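Local coordinates for protein mannan endo-1,4-beta-mannosidase (Mytilus edulis, PDB 2C0H) that hydrolyses internal beta-1,4-mannosidic linkages in the backbones of mannans, galactomannans and glucomannans, at residues Val64-Glu69 and Phe109-Gly114. The protein carries 3 engineered substitutions. Numbering follows the deposited sequence.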
loop_
_atom_site.group_PDB
_atom_site.type_symbol
_atom_site.label_atom_id
_atom_site.label_comp_id
_atom_site.label_asym_id
_atom_site.label_seq_id
_atom_site.Cartn_x
_atom_site.Cartn_y
_atom_site.Cartn_z
ATOM N N VAL A 64 -3.938 0.629 -6.731
ATOM C CA VAL A 64 -3.545 0.052 -8.014
ATOM C C VAL A 64 -2.044 -0.215 -8.045
ATOM O O VAL A 64 -1.277 0.574 -7.519
ATOM C CB VAL A 64 -3.958 0.966 -9.180
ATOM C CG1 VAL A 64 -3.189 2.260 -9.187
ATOM C CG2 VAL A 64 -3.805 0.269 -10.513
ATOM N N TRP A 65 -1.635 -1.335 -8.628
ATOM C CA TRP A 65 -0.215 -1.725 -8.689
ATOM C C TRP A 65 0.436 -1.222 -9.983
ATOM O O TRP A 65 -0.144 -1.323 -11.073
ATOM C CB TRP A 65 -0.067 -3.246 -8.567
ATOM C CG TRP A 65 -0.475 -3.858 -7.225
ATOM C CD1 TRP A 65 -1.125 -3.239 -6.180
ATOM C CD2 TRP A 65 -0.281 -5.206 -6.826
ATOM N NE1 TRP A 65 -1.326 -4.130 -5.159
ATOM C CE2 TRP A 65 -0.835 -5.353 -5.535
ATOM C CE3 TRP A 65 0.299 -6.322 -7.444
ATOM C CZ2 TRP A 65 -0.798 -6.575 -4.842
ATOM C CZ3 TRP A 65 0.334 -7.528 -6.756
ATOM C CH2 TRP A 65 -0.212 -7.642 -5.474
ATOM N N LEU A 66 1.658 -0.689 -9.857
ATOM C CA LEU A 66 2.346 0.001 -10.940
ATOM C C LEU A 66 3.498 -0.844 -11.548
ATOM O O LEU A 66 3.278 -1.575 -12.515
ATOM C CB LEU A 66 2.827 1.385 -10.449
ATOM C CG LEU A 66 3.323 2.355 -11.538
ATOM C CD1 LEU A 66 2.201 2.853 -12.425
ATOM C CD2 LEU A 66 3.998 3.556 -10.905
ATOM N N HIS A 67 4.702 -0.815 -10.982
ATOM C CA HIS A 67 5.837 -1.540 -11.608
ATOM C C HIS A 67 5.829 -3.051 -11.381
ATOM O O HIS A 67 6.194 -3.800 -12.290
ATOM C CB HIS A 67 7.195 -1.031 -11.118
ATOM C CG HIS A 67 7.360 0.453 -11.150
ATOM N ND1 HIS A 67 7.113 1.216 -12.268
ATOM C CD2 HIS A 67 7.865 1.297 -10.221
ATOM C CE1 HIS A 67 7.412 2.480 -12.007
ATOM N NE2 HIS A 67 7.876 2.551 -10.772
ATOM N N ILE A 68 5.478 -3.469 -10.157
ATOM C CA ILE A 68 5.411 -4.867 -9.704
ATOM C C ILE A 68 6.806 -5.492 -9.554
ATOM O O ILE A 68 7.383 -5.450 -8.458
ATOM C CB ILE A 68 4.410 -5.676 -10.546
ATOM C CG1 ILE A 68 3.050 -4.946 -10.489
ATOM C CG2 ILE A 68 4.316 -7.102 -10.023
ATOM C CD1 ILE A 68 1.827 -5.730 -10.989
ATOM N N GLU A 69 7.356 -6.057 -10.625
ATOM C CA GLU A 69 8.741 -6.562 -10.601
ATOM C C GLU A 69 9.540 -5.991 -11.772
ATOM O O GLU A 69 10.558 -6.567 -12.166
ATOM C CB GLU A 69 8.772 -8.098 -10.685
ATOM C CG GLU A 69 8.408 -8.869 -9.425
ATOM C CD GLU A 69 8.580 -10.381 -9.623
ATOM O OE1 GLU A 69 9.463 -10.987 -8.986
ATOM O OE2 GLU A 69 7.846 -10.959 -10.453
ATOM N N PHE A 109 -1.043 4.444 -5.616
ATOM C CA PHE A 109 -0.217 3.629 -6.492
ATOM C C PHE A 109 0.793 2.782 -5.682
ATOM O O PHE A 109 1.526 3.298 -4.833
ATOM C CB PHE A 109 0.564 4.509 -7.483
ATOM C CG PHE A 109 -0.278 5.161 -8.555
ATOM C CD1 PHE A 109 -0.751 4.414 -9.628
ATOM C CD2 PHE A 109 -0.515 6.518 -8.546
ATOM C CE1 PHE A 109 -1.483 5.004 -10.645
ATOM C CE2 PHE A 109 -1.258 7.117 -9.556
ATOM C CZ PHE A 109 -1.734 6.360 -10.610
ATOM N N THR A 110 0.830 1.475 -5.934
ATOM C CA THR A 110 1.781 0.570 -5.271
ATOM C C THR A 110 2.947 0.284 -6.214
ATOM O O THR A 110 2.760 -0.241 -7.310
ATOM C CB THR A 110 1.115 -0.765 -4.870
ATOM O OG1 THR A 110 -0.025 -0.484 -4.064
ATOM C CG2 THR A 110 2.032 -1.629 -4.080
ATOM N N LEU A 111 4.160 0.615 -5.798
ATOM C CA LEU A 111 5.302 0.562 -6.703
ATOM C C LEU A 111 5.749 -0.879 -7.023
ATOM O O LEU A 111 5.793 -1.235 -8.202
ATOM C CB LEU A 111 6.484 1.357 -6.103
ATOM C CG LEU A 111 6.234 2.850 -5.906
ATOM C CD1 LEU A 111 7.491 3.418 -5.242
ATOM C CD2 LEU A 111 5.901 3.585 -7.172
ATOM N N TRP A 112 6.065 -1.664 -5.994
ATOM C CA TRP A 112 6.671 -3.011 -6.121
ATOM C C TRP A 112 5.848 -4.105 -5.454
ATOM O O TRP A 112 4.958 -3.826 -4.655
ATOM C CB TRP A 112 8.079 -3.024 -5.524
ATOM C CG TRP A 112 8.933 -1.901 -6.025
ATOM C CD1 TRP A 112 9.293 -0.775 -5.329
ATOM C CD2 TRP A 112 9.528 -1.776 -7.319
ATOM N NE1 TRP A 112 10.062 0.022 -6.106
ATOM C CE2 TRP A 112 10.227 -0.555 -7.334
ATOM C CE3 TRP A 112 9.525 -2.570 -8.476
ATOM C CZ2 TRP A 112 10.941 -0.111 -8.456
ATOM C CZ3 TRP A 112 10.231 -2.122 -9.598
ATOM C CH2 TRP A 112 10.930 -0.900 -9.568
ATOM N N ASN A 113 6.166 -5.359 -5.773
ATOM C CA ASN A 113 5.504 -6.524 -5.158
ATOM C C ASN A 113 6.508 -7.575 -4.656
ATOM O O ASN A 113 7.356 -8.055 -5.423
ATOM C CB ASN A 113 4.576 -7.161 -6.194
ATOM C CG ASN A 113 3.786 -8.325 -5.635
ATOM O OD1 ASN A 113 3.539 -8.413 -4.439
ATOM N ND2 ASN A 113 3.381 -9.230 -6.523
ATOM N N GLY A 114 6.373 -7.982 -3.394
ATOM C CA GLY A 114 7.204 -9.016 -2.781
ATOM C C GLY A 114 6.515 -10.357 -2.535
ATOM O O GLY A 114 7.093 -11.245 -1.909
#
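V64 CG1 presses on F109 CD1 at 3.3 Å, the two side chains packed tightly side by side and pointing the same way from parallel strands. CG1 gets there by sitting between the backbone N and carbonyl carbon (chi1 67°). The backbone bonds T110 N to V64 O and L66 N to T110 O are short and nearly straight, both 2.8 Å. Beyond W65 the register slips by one residue in a beta bulge: L111 O accepts I68 N at 3.0 Å and, weakly, H67 N, and N113 N then bonds to I68 O. These are neighbouring strands of the TIM barrel of a family 5 glycosidase, and the bulge lies near their C-terminal ends, where the substrate cleft opens. Here H67 CD2 lies over the rim of one W112 face, the rings meeting obliquely at 43°, and H67 CB comes 3.6 Å from CZ3; both imidazole nitrogens bond elsewhere, to T73 and Y137. No side is exposed, but L66 CD2 and L111 CD2 meet more loosely, at 4.2 Å. On the W65/T110 face, W65, a probable substrate binder, has CD1 3.6 Å from T110 CB, with CG2 over the ring face. A chi1 of -177° turns the N113 amide toward W65, and its OD1 accepts a hydrogen bond from N162, itself a probable substrate-binding residue.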